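Local atomic coordinates of leucine aminopeptidase (Parabacteroides distasonis, PDB entry 3TC8), a protein that binds zinc and is probably an exopeptidase of peptidase family M28, with aminopeptidase or related glutaminyl-peptide cyclotransferase activity. Residues H102-Y108 with F156-G162; P121-D127 with Y279-D285; D126-G131 with L199-G204; G51-A55 with A82-I86. All blocks are in the same frame, centred on the assembly; numbering follows the deposited sequence.

Interaction 1. Residues H102-Y108 with F156-G162; sequences HWDSRPY and FDAEDYG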
loop_
_atom_site.group_PDB
_atom_site.type_symbol
_atom_site.label_atom_id
_atom_site.label_comp_id
_atom_site.label_asym_id
_atom_site.label_seq_id
_atom_site.Cartn_x
_atom_site.Cartn_y
_atom_site.Cartn_z
ATOM N N HIS A 102 1.808 1.423 1.843
ATOM C CA HIS A 102 2.383 1.992 3.070
ATOM C C HIS A 102 2.414 0.935 4.154
ATOM O O HIS A 102 1.515 0.094 4.266
ATOM C CB HIS A 102 1.639 3.254 3.546
ATOM C CG HIS A 102 0.428 3.049 4.379
ATOM N ND1 HIS A 102 0.500 3.079 5.757
ATOM C CD2 HIS A 102 -0.869 2.829 4.083
ATOM C CE1 HIS A 102 -0.685 2.855 6.272
ATOM N NE2 HIS A 102 -1.549 2.735 5.293
ATOM N N TRP A 103 3.441 0.995 5.013
ATOM C CA TRP A 103 3.631 -0.016 6.055
ATOM C C TRP A 103 3.463 0.483 7.483
ATOM O O TRP A 103 3.382 -0.331 8.409
ATOM C CB TRP A 103 4.958 -0.778 5.900
ATOM C CG TRP A 103 6.195 -0.035 6.228
ATOM C CD1 TRP A 103 6.909 0.763 5.397
ATOM C CD2 TRP A 103 6.948 -0.111 7.439
ATOM N NE1 TRP A 103 8.047 1.205 6.033
ATOM C CE2 TRP A 103 8.122 0.651 7.276
ATOM C CE3 TRP A 103 6.744 -0.765 8.659
ATOM C CZ2 TRP A 103 9.040 0.786 8.300
ATOM C CZ3 TRP A 103 7.681 -0.657 9.654
ATOM C CH2 TRP A 103 8.818 0.097 9.466
ATOM N N ASP A 104 3.481 1.795 7.698
ATOM C CA ASP A 104 3.238 2.350 9.015
ATOM C C ASP A 104 1.795 2.186 9.441
ATOM O O ASP A 104 0.881 2.022 8.611
ATOM C CB ASP A 104 3.626 3.828 9.053
ATOM C CG ASP A 104 2.809 4.690 8.100
ATOM O OD1 ASP A 104 2.710 4.336 6.908
ATOM O OD2 ASP A 104 2.292 5.739 8.572
ATOM N N SER A 105 1.605 2.292 10.755
ATOM C CA SER A 105 0.276 2.347 11.359
ATOM C C SER A 105 0.044 3.723 11.957
ATOM O O SER A 105 0.916 4.324 12.571
ATOM C CB SER A 105 0.211 1.327 12.544
ATOM O OG SER A 105 0.551 0.028 12.151
ATOM N N ARG A 106 -1.181 4.207 11.832
ATOM C CA ARG A 106 -1.549 5.502 12.379
ATOM C C ARG A 106 -1.425 5.499 13.906
ATOM O O ARG A 106 -1.935 4.598 14.560
ATOM C CB ARG A 106 -2.967 5.843 11.934
ATOM C CG ARG A 106 -3.468 7.227 12.365
ATOM C CD ARG A 106 -4.414 7.795 11.343
ATOM N NE ARG A 106 -4.991 9.091 11.703
ATOM C CZ ARG A 106 -4.355 10.235 11.530
ATOM N NH1 ARG A 106 -3.100 10.276 11.168
ATOM N NH2 ARG A 106 -4.939 11.392 11.836
ATOM N N PRO A 107 -0.925 6.587 14.477
ATOM C CA PRO A 107 -0.795 6.680 15.945
ATOM C C PRO A 107 -2.073 7.072 16.688
ATOM O O PRO A 107 -2.054 7.173 17.902
ATOM C CB PRO A 107 0.283 7.724 16.132
ATOM C CG PRO A 107 0.148 8.615 14.938
ATOM C CD PRO A 107 -0.117 7.643 13.824
ATOM N N TYR A 108 -3.114 7.308 15.929
ATOM C CA TYR A 108 -4.391 7.786 16.410
ATOM C C TYR A 108 -5.513 6.909 15.874
ATOM O O TYR A 108 -5.358 6.232 14.861
ATOM C CB TYR A 108 -4.670 9.228 15.951
ATOM C CG TYR A 108 -3.528 10.185 16.093
ATOM C CD1 TYR A 108 -2.903 10.404 17.309
ATOM C CD2 TYR A 108 -3.017 10.839 14.987
ATOM C CE1 TYR A 108 -1.849 11.286 17.416
ATOM C CE2 TYR A 108 -1.926 11.720 15.070
ATOM C CZ TYR A 108 -1.351 11.911 16.292
ATOM O OH TYR A 108 -0.311 12.805 16.382
ATOM N N PHE A 156 6.328 2.169 1.655
ATOM C CA PHE A 156 6.524 3.567 2.056
ATOM C C PHE A 156 6.105 3.764 3.513
ATOM O O PHE A 156 5.108 3.253 3.969
ATOM C CB PHE A 156 5.719 4.494 1.146
ATOM C CG PHE A 156 6.286 4.621 -0.233
ATOM C CD1 PHE A 156 7.471 5.264 -0.455
ATOM C CD2 PHE A 156 5.589 4.147 -1.346
ATOM C CE1 PHE A 156 7.977 5.414 -1.710
ATOM C CE2 PHE A 156 6.129 4.312 -2.619
ATOM C CZ PHE A 156 7.295 4.974 -2.802
ATOM N N ASP A 157 6.919 4.545 4.199
ATOM C CA ASP A 157 6.698 4.851 5.599
ATOM C C ASP A 157 5.991 6.159 5.792
ATOM O O ASP A 157 5.829 6.974 4.872
ATOM C CB ASP A 157 8.063 4.904 6.330
ATOM C CG ASP A 157 8.009 4.688 7.817
ATOM O OD1 ASP A 157 6.923 4.428 8.389
ATOM O OD2 ASP A 157 9.115 4.681 8.404
ATOM N N ALA A 158 5.478 6.330 6.995
ATOM C CA ALA A 158 4.969 7.613 7.463
ATOM C C ALA A 158 3.878 8.146 6.531
ATOM O O ALA A 158 3.771 9.365 6.332
ATOM C CB ALA A 158 6.086 8.591 7.673
ATOM N N GLU A 159 3.005 7.272 6.049
ATOM C CA GLU A 159 1.890 7.689 5.250
ATOM C C GLU A 159 0.730 8.216 6.084
ATOM O O GLU A 159 -0.017 9.057 5.603
ATOM C CB GLU A 159 1.415 6.527 4.365
ATOM C CG GLU A 159 0.208 6.841 3.473
ATOM C CD GLU A 159 -1.162 6.783 4.101
ATOM O OE1 GLU A 159 -1.307 6.032 5.096
ATOM O OE2 GLU A 159 -2.086 7.505 3.575
ATOM N N ASP A 160 0.577 7.637 7.277
ATOM C CA ASP A 160 -0.697 7.751 8.011
ATOM C C ASP A 160 -0.522 8.510 9.345
ATOM O O ASP A 160 -1.253 8.235 10.297
ATOM C CB ASP A 160 -1.320 6.378 8.232
ATOM C CG ASP A 160 -2.806 6.373 8.049
ATOM O OD1 ASP A 160 -3.394 7.370 7.611
ATOM O OD2 ASP A 160 -3.417 5.363 8.307
ATOM N N TYR A 161 0.353 9.502 9.333
ATOM C CA TYR A 161 0.662 10.363 10.487
ATOM C C TYR A 161 0.188 11.799 10.206
ATOM O O TYR A 161 0.691 12.749 10.796
ATOM C CB TYR A 161 2.174 10.296 10.804
ATOM C CG TYR A 161 2.582 10.365 12.266
ATOM C CD1 TYR A 161 2.405 11.519 13.053
ATOM C CD2 TYR A 161 3.236 9.295 12.862
ATOM C CE1 TYR A 161 2.860 11.541 14.349
ATOM C CE2 TYR A 161 3.727 9.341 14.153
ATOM C CZ TYR A 161 3.523 10.491 14.885
ATOM O OH TYR A 161 4.020 10.530 16.182
ATOM N N GLY A 162 -0.809 11.963 9.355
ATOM C CA GLY A 162 -1.340 13.275 9.037
ATOM C C GLY A 162 -2.209 13.830 10.139
ATOM O O GLY A 162 -2.588 13.141 11.095
HETATM O O HOH W 1 -2.565 3.054 9.474
#

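Interaction 2. Residues P121-D127 with Y279-D285; sequences PLDGADD and YWHTQKD. With EDO (1,2-ethanediol), chain D.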
loop_
_atom_site.group_PDB
_atom_site.type_symbol
_atom_site.label_atom_id
_atom_site.label_comp_id
_atom_site.label_asym_id
_atom_site.label_seq_id
_atom_site.Cartn_x
_atom_site.Cartn_y
_atom_site.Cartn_z
ATOM N N PRO A 121 -2.969 4.400 19.139
ATOM C CA PRO A 121 -2.604 3.782 17.858
ATOM C C PRO A 121 -3.479 2.622 17.505
ATOM O O PRO A 121 -3.993 1.885 18.359
ATOM C CB PRO A 121 -1.168 3.286 18.091
ATOM C CG PRO A 121 -0.635 4.240 19.139
ATOM C CD PRO A 121 -1.822 4.435 20.069
ATOM N N LEU A 122 -3.704 2.459 16.213
ATOM C CA LEU A 122 -4.501 1.332 15.718
ATOM C C LEU A 122 -3.589 0.248 15.147
ATOM O O LEU A 122 -2.436 0.469 14.804
ATOM C CB LEU A 122 -5.571 1.819 14.772
ATOM C CG LEU A 122 -5.189 2.771 13.615
ATOM C CD1 LEU A 122 -4.452 2.023 12.472
ATOM C CD2 LEU A 122 -6.399 3.512 13.096
ATOM N N ASP A 123 -4.139 -0.960 15.054
ATOM C CA ASP A 123 -3.375 -2.105 14.563
ATOM C C ASP A 123 -3.029 -1.936 13.101
ATOM O O ASP A 123 -2.040 -2.481 12.629
ATOM C CB ASP A 123 -4.143 -3.390 14.752
ATOM C CG ASP A 123 -4.020 -3.975 16.151
ATOM O OD1 ASP A 123 -3.123 -3.584 16.927
ATOM O OD2 ASP A 123 -4.833 -4.919 16.431
ATOM N N GLY A 124 -3.859 -1.247 12.352
ATOM C CA GLY A 124 -3.620 -1.014 10.963
ATOM C C GLY A 124 -3.527 -2.291 10.161
ATOM O O GLY A 124 -2.722 -2.416 9.230
ATOM N N ALA A 125 -4.396 -3.255 10.469
ATOM C CA ALA A 125 -4.384 -4.523 9.757
ATOM C C ALA A 125 -4.764 -4.292 8.288
ATOM O O ALA A 125 -4.077 -4.823 7.402
ATOM C CB ALA A 125 -5.383 -5.485 10.395
ATOM N N ASP A 126 -5.869 -3.584 8.028
ATOM C CA ASP A 126 -6.251 -3.300 6.662
ATOM C C ASP A 126 -5.498 -2.082 6.142
ATOM O O ASP A 126 -4.995 -2.086 5.009
ATOM C CB ASP A 126 -7.751 -3.144 6.538
ATOM C CG ASP A 126 -8.293 -3.317 5.141
ATOM O OD1 ASP A 126 -7.598 -3.905 4.289
ATOM O OD2 ASP A 126 -9.440 -2.864 4.922
ATOM N N ASP A 127 -5.440 -1.001 6.925
ATOM C CA ASP A 127 -4.769 0.237 6.562
ATOM C C ASP A 127 -3.300 0.121 6.918
ATOM O O ASP A 127 -2.845 0.531 7.981
ATOM C CB ASP A 127 -5.453 1.355 7.257
ATOM C CG ASP A 127 -5.129 2.724 6.755
ATOM O OD1 ASP A 127 -4.198 2.903 5.961
ATOM O OD2 ASP A 127 -5.836 3.652 7.242
ATOM N N TYR A 279 -14.522 0.809 9.685
ATOM C CA TYR A 279 -13.510 0.724 10.705
ATOM C C TYR A 279 -12.285 1.579 10.438
ATOM O O TYR A 279 -11.341 1.561 11.245
ATOM C CB TYR A 279 -13.133 -0.760 10.912
ATOM C CG TYR A 279 -12.753 -1.452 9.622
ATOM C CD1 TYR A 279 -11.491 -1.292 9.067
ATOM C CD2 TYR A 279 -13.653 -2.285 8.985
ATOM C CE1 TYR A 279 -11.140 -1.928 7.876
ATOM C CE2 TYR A 279 -13.328 -2.887 7.783
ATOM C CZ TYR A 279 -12.081 -2.713 7.236
ATOM O OH TYR A 279 -11.809 -3.386 6.062
ATOM N N TRP A 280 -12.260 2.319 9.348
ATOM C CA TRP A 280 -11.120 3.157 8.995
ATOM C C TRP A 280 -10.801 4.183 10.102
ATOM O O TRP A 280 -11.689 4.894 10.576
ATOM C CB TRP A 280 -11.421 3.897 7.700
ATOM C CG TRP A 280 -10.429 4.916 7.290
ATOM C CD1 TRP A 280 -9.190 4.704 6.777
ATOM C CD2 TRP A 280 -10.592 6.327 7.329
ATOM N NE1 TRP A 280 -8.600 5.864 6.451
ATOM C CE2 TRP A 280 -9.428 6.892 6.806
ATOM C CE3 TRP A 280 -11.621 7.180 7.760
ATOM C CZ2 TRP A 280 -9.267 8.292 6.661
ATOM C CZ3 TRP A 280 -11.464 8.541 7.623
ATOM C CH2 TRP A 280 -10.319 9.069 7.073
ATOM N N HIS A 281 -9.551 4.185 10.527
ATOM C CA HIS A 281 -9.087 5.133 11.546
ATOM C C HIS A 281 -9.850 4.985 12.881
ATOM O O HIS A 281 -10.070 5.949 13.623
ATOM C CB HIS A 281 -9.023 6.574 11.005
ATOM C CG HIS A 281 -7.882 6.744 10.058
ATOM N ND1 HIS A 281 -7.484 7.961 9.559
ATOM C CD2 HIS A 281 -7.028 5.821 9.532
ATOM C CE1 HIS A 281 -6.448 7.775 8.749
ATOM N NE2 HIS A 281 -6.138 6.490 8.731
ATOM N N THR A 282 -10.220 3.748 13.152
ATOM C CA THR A 282 -10.777 3.344 14.433
ATOM C C THR A 282 -10.003 2.167 14.993
ATOM O O THR A 282 -9.220 1.505 14.291
ATOM C CB THR A 282 -12.257 2.874 14.312
ATOM O OG1 THR A 282 -12.321 1.515 13.826
ATOM C CG2 THR A 282 -13.135 3.789 13.474
ATOM N N GLN A 283 -10.256 1.855 16.268
ATOM C CA GLN A 283 -9.680 0.688 16.892
ATOM C C GLN A 283 -10.057 -0.625 16.248
ATOM O O GLN A 283 -9.310 -1.612 16.412
ATOM C CB GLN A 283 -10.052 0.654 18.374
ATOM C CG GLN A 283 -9.270 1.684 19.204
ATOM C CD GLN A 283 -7.846 1.282 19.403
ATOM O OE1 GLN A 283 -7.585 0.370 20.199
ATOM N NE2 GLN A 283 -6.917 1.922 18.692
ATOM N N LYS A 284 -11.132 -0.638 15.477
ATOM C CA LYS A 284 -11.557 -1.856 14.804
ATOM C C LYS A 284 -10.852 -2.149 13.487
ATOM O O LYS A 284 -11.174 -3.148 12.855
ATOM C CB LYS A 284 -13.062 -1.819 14.593
ATOM C CG LYS A 284 -13.824 -2.074 15.862
ATOM C CD LYS A 284 -15.301 -2.203 15.633
ATOM C CE LYS A 284 -16.095 -2.536 16.888
ATOM N NZ LYS A 284 -17.570 -2.311 16.650
ATOM N N ASP A 285 -9.815 -1.386 13.131
ATOM C CA ASP A 285 -8.947 -1.777 12.014
ATOM C C ASP A 285 -7.916 -2.815 12.512
ATOM O O ASP A 285 -6.712 -2.549 12.659
ATOM C CB ASP A 285 -8.276 -0.583 11.352
ATOM C CG ASP A 285 -7.501 -0.990 10.108
ATOM O OD1 ASP A 285 -7.613 -2.165 9.698
ATOM O OD2 ASP A 285 -6.725 -0.171 9.600
HETATM C C1 EDO D . -6.446 6.025 2.952
HETATM O O1 EDO D . -5.230 6.769 2.920
HETATM C C2 EDO D . -6.522 5.177 4.212
HETATM O O2 EDO D . -5.993 5.845 5.403
HETATM O O HOH W 2 -6.492 -1.493 16.592
HETATM O O HOH W 3 -7.564 2.538 9.339
#

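Interaction 3. Residues D126-G131 with L199-G204; sequences DDGGSG and LDMVGG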
loop_
_atom_site.group_PDB
_atom_site.type_symbol
_atom_site.label_atom_id
_atom_site.label_comp_id
_atom_site.label_asym_id
_atom_site.label_seq_id
_atom_site.Cartn_x
_atom_site.Cartn_y
_atom_site.Cartn_z
ATOM N N ASP A 126 -5.869 -3.584 8.028
ATOM C CA ASP A 126 -6.251 -3.300 6.662
ATOM C C ASP A 126 -5.498 -2.082 6.142
ATOM O O ASP A 126 -4.995 -2.086 5.009
ATOM C CB ASP A 126 -7.751 -3.144 6.538
ATOM C CG ASP A 126 -8.293 -3.317 5.141
ATOM O OD1 ASP A 126 -7.598 -3.905 4.289
ATOM O OD2 ASP A 126 -9.440 -2.864 4.922
ATOM N N ASP A 127 -5.440 -1.001 6.925
ATOM C CA ASP A 127 -4.769 0.237 6.562
ATOM C C ASP A 127 -3.300 0.121 6.918
ATOM O O ASP A 127 -2.845 0.531 7.981
ATOM C CB ASP A 127 -5.453 1.355 7.257
ATOM C CG ASP A 127 -5.129 2.724 6.755
ATOM O OD1 ASP A 127 -4.198 2.903 5.961
ATOM O OD2 ASP A 127 -5.836 3.652 7.242
ATOM N N GLY A 128 -2.552 -0.480 6.013
ATOM C CA GLY A 128 -1.141 -0.788 6.115
ATOM C C GLY A 128 -0.861 -2.270 5.918
ATOM O O GLY A 128 -0.207 -2.690 4.952
ATOM N N GLY A 129 -1.341 -3.101 6.811
ATOM C CA GLY A 129 -1.022 -4.502 6.732
ATOM C C GLY A 129 -1.411 -5.164 5.450
ATOM O O GLY A 129 -0.648 -5.948 4.901
ATOM N N SER A 130 -2.604 -4.878 4.947
ATOM C CA SER A 130 -3.155 -5.635 3.800
ATOM C C SER A 130 -2.325 -5.421 2.547
ATOM O O SER A 130 -1.992 -6.393 1.863
ATOM C CB SER A 130 -4.599 -5.272 3.544
ATOM O OG SER A 130 -4.733 -3.924 3.094
ATOM N N GLY A 131 -1.997 -4.183 2.213
ATOM C CA GLY A 131 -1.257 -3.923 0.992
ATOM C C GLY A 131 0.136 -4.514 1.042
ATOM O O GLY A 131 0.609 -5.098 0.078
ATOM N N LEU A 199 -1.465 -0.560 -3.551
ATOM C CA LEU A 199 -2.466 -1.331 -2.850
ATOM C C LEU A 199 -2.647 -0.674 -1.481
ATOM O O LEU A 199 -1.673 -0.564 -0.718
ATOM C CB LEU A 199 -2.035 -2.775 -2.651
ATOM C CG LEU A 199 -1.642 -3.568 -3.917
ATOM C CD1 LEU A 199 -1.309 -5.004 -3.556
ATOM C CD2 LEU A 199 -2.726 -3.446 -4.954
ATOM N N ASP A 200 -3.861 -0.335 -1.140
ATOM C CA ASP A 200 -4.165 0.262 0.164
ATOM C C ASP A 200 -5.525 -0.245 0.623
ATOM O O ASP A 200 -6.479 -0.083 -0.119
ATOM C CB ASP A 200 -4.137 1.792 0.037
ATOM C CG ASP A 200 -4.210 2.538 1.344
ATOM O OD1 ASP A 200 -4.138 1.934 2.426
ATOM O OD2 ASP A 200 -4.291 3.817 1.332
HETATM N N MSE A 201 -5.613 -0.875 1.783
HETATM C CA MSE A 201 -6.905 -1.406 2.245
HETATM C C MSE A 201 -7.535 -2.372 1.238
HETATM O O MSE A 201 -8.636 -2.149 0.728
HETATM C CB MSE A 201 -7.887 -0.267 2.667
HETATM C CG MSE A 201 -7.352 0.541 3.855
HETATM SE SE MSE A 201 -8.524 1.818 4.547
HETATM C CE MSE A 201 -9.381 0.775 5.677
ATOM N N VAL A 202 -6.765 -3.411 0.975
ATOM C CA VAL A 202 -7.114 -4.469 0.045
ATOM C C VAL A 202 -7.395 -5.804 0.728
ATOM O O VAL A 202 -7.380 -6.843 0.082
ATOM C CB VAL A 202 -6.057 -4.634 -1.060
ATOM C CG1 VAL A 202 -6.002 -3.387 -1.938
ATOM C CG2 VAL A 202 -4.729 -5.025 -0.493
ATOM N N GLY A 203 -7.687 -5.772 2.035
ATOM C CA GLY A 203 -7.944 -6.982 2.764
ATOM C C GLY A 203 -9.308 -7.157 3.357
ATOM O O GLY A 203 -9.606 -8.242 3.884
ATOM N N GLY A 204 -10.148 -6.138 3.360
ATOM C CA GLY A 204 -11.410 -6.206 4.069
ATOM C C GLY A 204 -12.408 -7.128 3.410
ATOM O O GLY A 204 -12.557 -7.137 2.184
HETATM O O HOH W 4 -10.460 -3.407 2.535
HETATM O O HOH W 5 -3.080 -0.431 3.213
#

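Interaction 4. Residues G51-A55 with A82-I86; sequences GDYLA and ARNII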
loop_
_atom_site.group_PDB
_atom_site.type_symbol
_atom_site.label_atom_id
_atom_site.label_comp_id
_atom_site.label_asym_id
_atom_site.label_seq_id
_atom_site.Cartn_x
_atom_site.Cartn_y
_atom_site.Cartn_z
ATOM N N GLY A 51 9.961 -3.324 10.401
ATOM C CA GLY A 51 10.730 -2.934 9.246
ATOM C C GLY A 51 11.856 -3.883 8.957
ATOM O O GLY A 51 12.137 -4.242 7.823
ATOM N N ASP A 52 12.543 -4.300 10.021
ATOM C CA ASP A 52 13.593 -5.297 9.856
ATOM C C ASP A 52 13.078 -6.612 9.265
ATOM O O ASP A 52 13.705 -7.211 8.392
ATOM C CB ASP A 52 14.299 -5.592 11.191
ATOM C CG ASP A 52 15.166 -4.469 11.721
ATOM O OD1 ASP A 52 15.309 -3.426 11.084
ATOM O OD2 ASP A 52 15.740 -4.698 12.812
ATOM N N TYR A 53 11.913 -7.044 9.731
ATOM C CA TYR A 53 11.247 -8.229 9.215
ATOM C C TYR A 53 10.875 -8.087 7.736
ATOM O O TYR A 53 11.150 -8.983 6.937
ATOM C CB TYR A 53 10.010 -8.497 10.077
ATOM C CG TYR A 53 9.116 -9.579 9.509
ATOM C CD1 TYR A 53 9.435 -10.914 9.588
ATOM C CD2 TYR A 53 7.980 -9.237 8.830
ATOM C CE1 TYR A 53 8.648 -11.893 9.021
ATOM C CE2 TYR A 53 7.149 -10.220 8.217
ATOM C CZ TYR A 53 7.552 -11.552 8.289
ATOM O OH TYR A 53 6.792 -12.542 7.724
ATOM N N LEU A 54 10.307 -6.953 7.353
ATOM C CA LEU A 54 9.929 -6.741 5.970
ATOM C C LEU A 54 11.142 -6.743 5.051
ATOM O O LEU A 54 11.123 -7.336 3.971
ATOM C CB LEU A 54 9.165 -5.407 5.827
ATOM C CG LEU A 54 7.819 -5.356 6.526
ATOM C CD1 LEU A 54 7.222 -3.957 6.423
ATOM C CD2 LEU A 54 6.850 -6.421 6.000
ATOM N N ALA A 55 12.214 -6.083 5.477
ATOM C CA ALA A 55 13.438 -6.055 4.693
ATOM C C ALA A 55 13.999 -7.460 4.480
ATOM O O ALA A 55 14.456 -7.822 3.393
ATOM C CB ALA A 55 14.476 -5.151 5.310
ATOM N N ALA A 82 12.003 7.619 9.809
ATOM C CA ALA A 82 11.295 6.918 8.741
ATOM C C ALA A 82 12.238 6.012 7.959
ATOM O O ALA A 82 13.453 6.256 7.858
ATOM C CB ALA A 82 10.640 7.931 7.822
ATOM N N ARG A 83 11.650 4.970 7.386
ATOM C CA ARG A 83 12.386 3.992 6.615
ATOM C C ARG A 83 11.489 3.473 5.497
ATOM O O ARG A 83 10.537 2.739 5.735
ATOM C CB ARG A 83 12.846 2.844 7.516
ATOM C CG ARG A 83 13.508 1.740 6.763
ATOM C CD ARG A 83 14.288 0.749 7.560
ATOM N NE ARG A 83 13.543 0.257 8.730
ATOM C CZ ARG A 83 13.870 -0.824 9.435
ATOM N NH1 ARG A 83 14.685 -1.723 8.937
ATOM N NH2 ARG A 83 13.297 -1.018 10.588
ATOM N N ASN A 84 11.768 3.905 4.269
ATOM C CA ASN A 84 11.142 3.310 3.088
ATOM C C ASN A 84 11.939 2.071 2.706
ATOM O O ASN A 84 13.158 2.081 2.757
ATOM C CB ASN A 84 11.113 4.286 1.912
ATOM C CG ASN A 84 10.327 5.543 2.171
ATOM O OD1 ASN A 84 9.243 5.512 2.756
ATOM N ND2 ASN A 84 10.835 6.673 1.655
ATOM N N ILE A 85 11.243 0.993 2.375
ATOM C CA ILE A 85 11.878 -0.280 2.077
ATOM C C ILE A 85 11.593 -0.651 0.644
ATOM O O ILE A 85 10.448 -0.784 0.255
ATOM C CB ILE A 85 11.425 -1.361 3.065
ATOM C CG1 ILE A 85 11.656 -0.942 4.521
ATOM C CG2 ILE A 85 12.059 -2.713 2.752
ATOM C CD1 ILE A 85 10.957 -1.773 5.555
ATOM N N ILE A 86 12.663 -0.816 -0.133
ATOM C CA ILE A 86 12.560 -1.060 -1.554
ATOM C C ILE A 86 13.186 -2.412 -1.900
ATOM O O ILE A 86 14.302 -2.653 -1.522
ATOM C CB ILE A 86 13.283 0.032 -2.389
ATOM C CG1 ILE A 86 12.720 1.423 -2.098
ATOM C CG2 ILE A 86 13.201 -0.303 -3.895
ATOM C CD1 ILE A 86 13.470 2.283 -1.183
#

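Interaction 1. Residues H102-Y108 with F156-G162
Asp160, a zinc ligand, is held against His102-Tyr108 where two loops leave the carboxyl ends of adjacent parallel strands, 96-102 and 150-156, in the alpha/beta sheet of an M28 peptidase. Its metal-binding OD2 accepts a hydrogen bond from a water at 2.7 Å, and that water in turn accepts from Arg106 N. The Asp160 backbone is fixed by Asp104: Asp160 N donates to Asp104 OD2 at 2.9 Å, on the syn lone pair, while Glu159 N donates to Asp104 OD1 at 3.1 Å. From the opposite face of that carboxylate, His102 ND1 reaches the same OD1 at 2.8 Å, which leaves NE2 of the imidazole directed at Asp127, another zinc ligand. Glu159 OE1 sits 3.2 Å above the centre of the His102 ring, a contact over the face rather than a hydrogen bond. Behind this shell, the parallel pairing ends with Trp103 N donating to Phe156 O, and Pro107 CG lies 3.7 Å from the Tyr161 ring centroid, only 9° off the normal, a CH-pi contact. In Arg106, CG lies opposite the backbone N (chi1 -176°) and a bend at chi2 (148°) turns the guanidinium, which also bridges to Asp110, toward Gly162, whose O it grips with both NH1 and NH2. Arg106 NH1 also donates to Asp160 O at 2.9 Å, with that oxygen close to the guanidinium plane.

Interaction 2. Residues P121-D127 with Y279-D285
Asp285 sets its CG opposite its own backbone N (chi1 -174°), which carries both carboxylate oxygens to the first turn of helix 125-144: OD1 accepts from Asp126 N at 2.8 Å and OD2 from Asp127 N at 3.1 Å, each through a syn lone pair. Tyr279, with CG lodged between its backbone N and carbonyl carbon (chi1 53°), places its hydroxyl above the Asp126 carboxylate plane, where OH donates to Asp126 OD2 at 2.7 Å. The loop carrying these groups is built from a type II turn, Tyr279 to Thr282, followed by a type I turn, Thr282 to Asp285. His281 and Asp127 are both zinc ligands; their flat groups lie within 2° of coplanar, and the 3.2 Å between His281 NE2 and Asp127 OD2 reflects the shared metal, not a hydrogen bond. A water donates to both Asp127 OD2 and Asp285 OD2 while accepting from His281 N; Asp127 OD1 accepts from His102 NE2. Farther out, Leu122 CD2 packs 3.5 Å from His281 CA, and Gln283 NE2, also bonded to Ser109, donates to Pro121 O at 2.9 Å. An alanine in place of Asp285 would probably leave the N-H groups of Asp126 and Asp127 without these acceptors and the bridging water less firmly held. Asp285 thus acts as a second-shell anchor: its carboxylate fixes the peptide of one zinc ligand and, through water, joins it to the other.

Interaction 3. Residues D126-G131 with L199-G204
The carboxylate of Asp126 has the selenomethionine Met201 over one face, CB lying 3.8 Å from Asp126 OD2 and the two side chains crossing at about a right angle. On the syn side, 21° out of the carboxylate plane, Gly203 N donates to Asp126 OD1 at 2.9 Å. Asp126 OD2, already bonded to Tyr279, also accepts from a water that accepts from Gly204 N. The carboxylates of Asp127 and Asp200 are turned 50° apart, with their OD1 atoms 3.7 Å from each other; Asp127 OD1 has its main partner in His102. These contacts seat the start of helix 125-144 on the carboxyl end of the parallel strand 195-200, within the alpha/beta fold of the M28 family. A wider pi-type turn opens the helix here, and a second water accepts from both Gly128 N and Met201 N across the join. Ser130 turns its OG between its backbone N and carbonyl carbon (chi1 67°), a position from which it donates to Asp126 O at 2.7 Å on an in-plane lone pair and accepts from Val202 N at 3.0 Å. Two glycines allow close backbone approach: a CB on Gly131 would fall 2.4 Å from Leu199 O, and one on Gly203 would clash with Ser130 CB.

Interaction 4. Residues G51-A55 with A82-I86
Arg83 reaches from strand 79-89 across to Asp52 on helix 45-60, part of the helix layer packed on one side of the alpha/beta sheet; the short axes run 9.3 Å apart and only 14° from parallel. From CB its chain runs extended through CG and CD, then bends at chi3 (48°), carrying CZ to the backbone of Gly51. One guanidinium face receives Gly51 CA, 3.5 Å from Arg83 NH2, and a CB on that glycine would clash with the same nitrogen. At the tip, Arg83 NH1 makes a salt bridge to Asp52 OD1 at 2.8 Å, met nearly head-on to the C-O bond, while Arg83 NH2 adds a weak bond to the same oxygen at 3.2 Å. The carboxylate stands 78° to the guanidinium, and both nitrogens converge on the one oxygen, OD1. Gln67 accepts a further bond from NH1 and the Lys48 carbonyl one from NH2. A leucine in place of Arg83 would probably leave the Asp52 carboxylate without its charged mate and the Lys48 carbonyl without this donor. Ile85 adds apolar contacts, CD1 4.1 Å from Leu54 CB and CG2 4.1 Å from Ala55 CA; CD1 also packs on the helix backbone, 3.6 Å from Gly51 O.

In the fold
Interaction 4 closes first along the chain, before the other three open; interaction 3 is nested inside the loop closed by interaction 2, and both cross interaction 1. Interactions 1, 2 and 3 cluster with centres 10 to 12 Å apart around the zinc site: 1 and 3 at the carboxyl ends of strands 96-102, 150-156 and 195-200, 2 between the start of helix 125-144 and the loop after strand 262-266. Interactions 2 and 3 share Asp126 and Asp127, and His102 NE2 joins interaction 1 to Asp127. Interaction 4, its centre about 20 Å from that of interaction 2, lies away from the metal but touches interaction 1 through Asp157 and Arg83. Three zinc ligands distant in sequence thus converge at the carboxyl ends of the sheet's inner parallel strands.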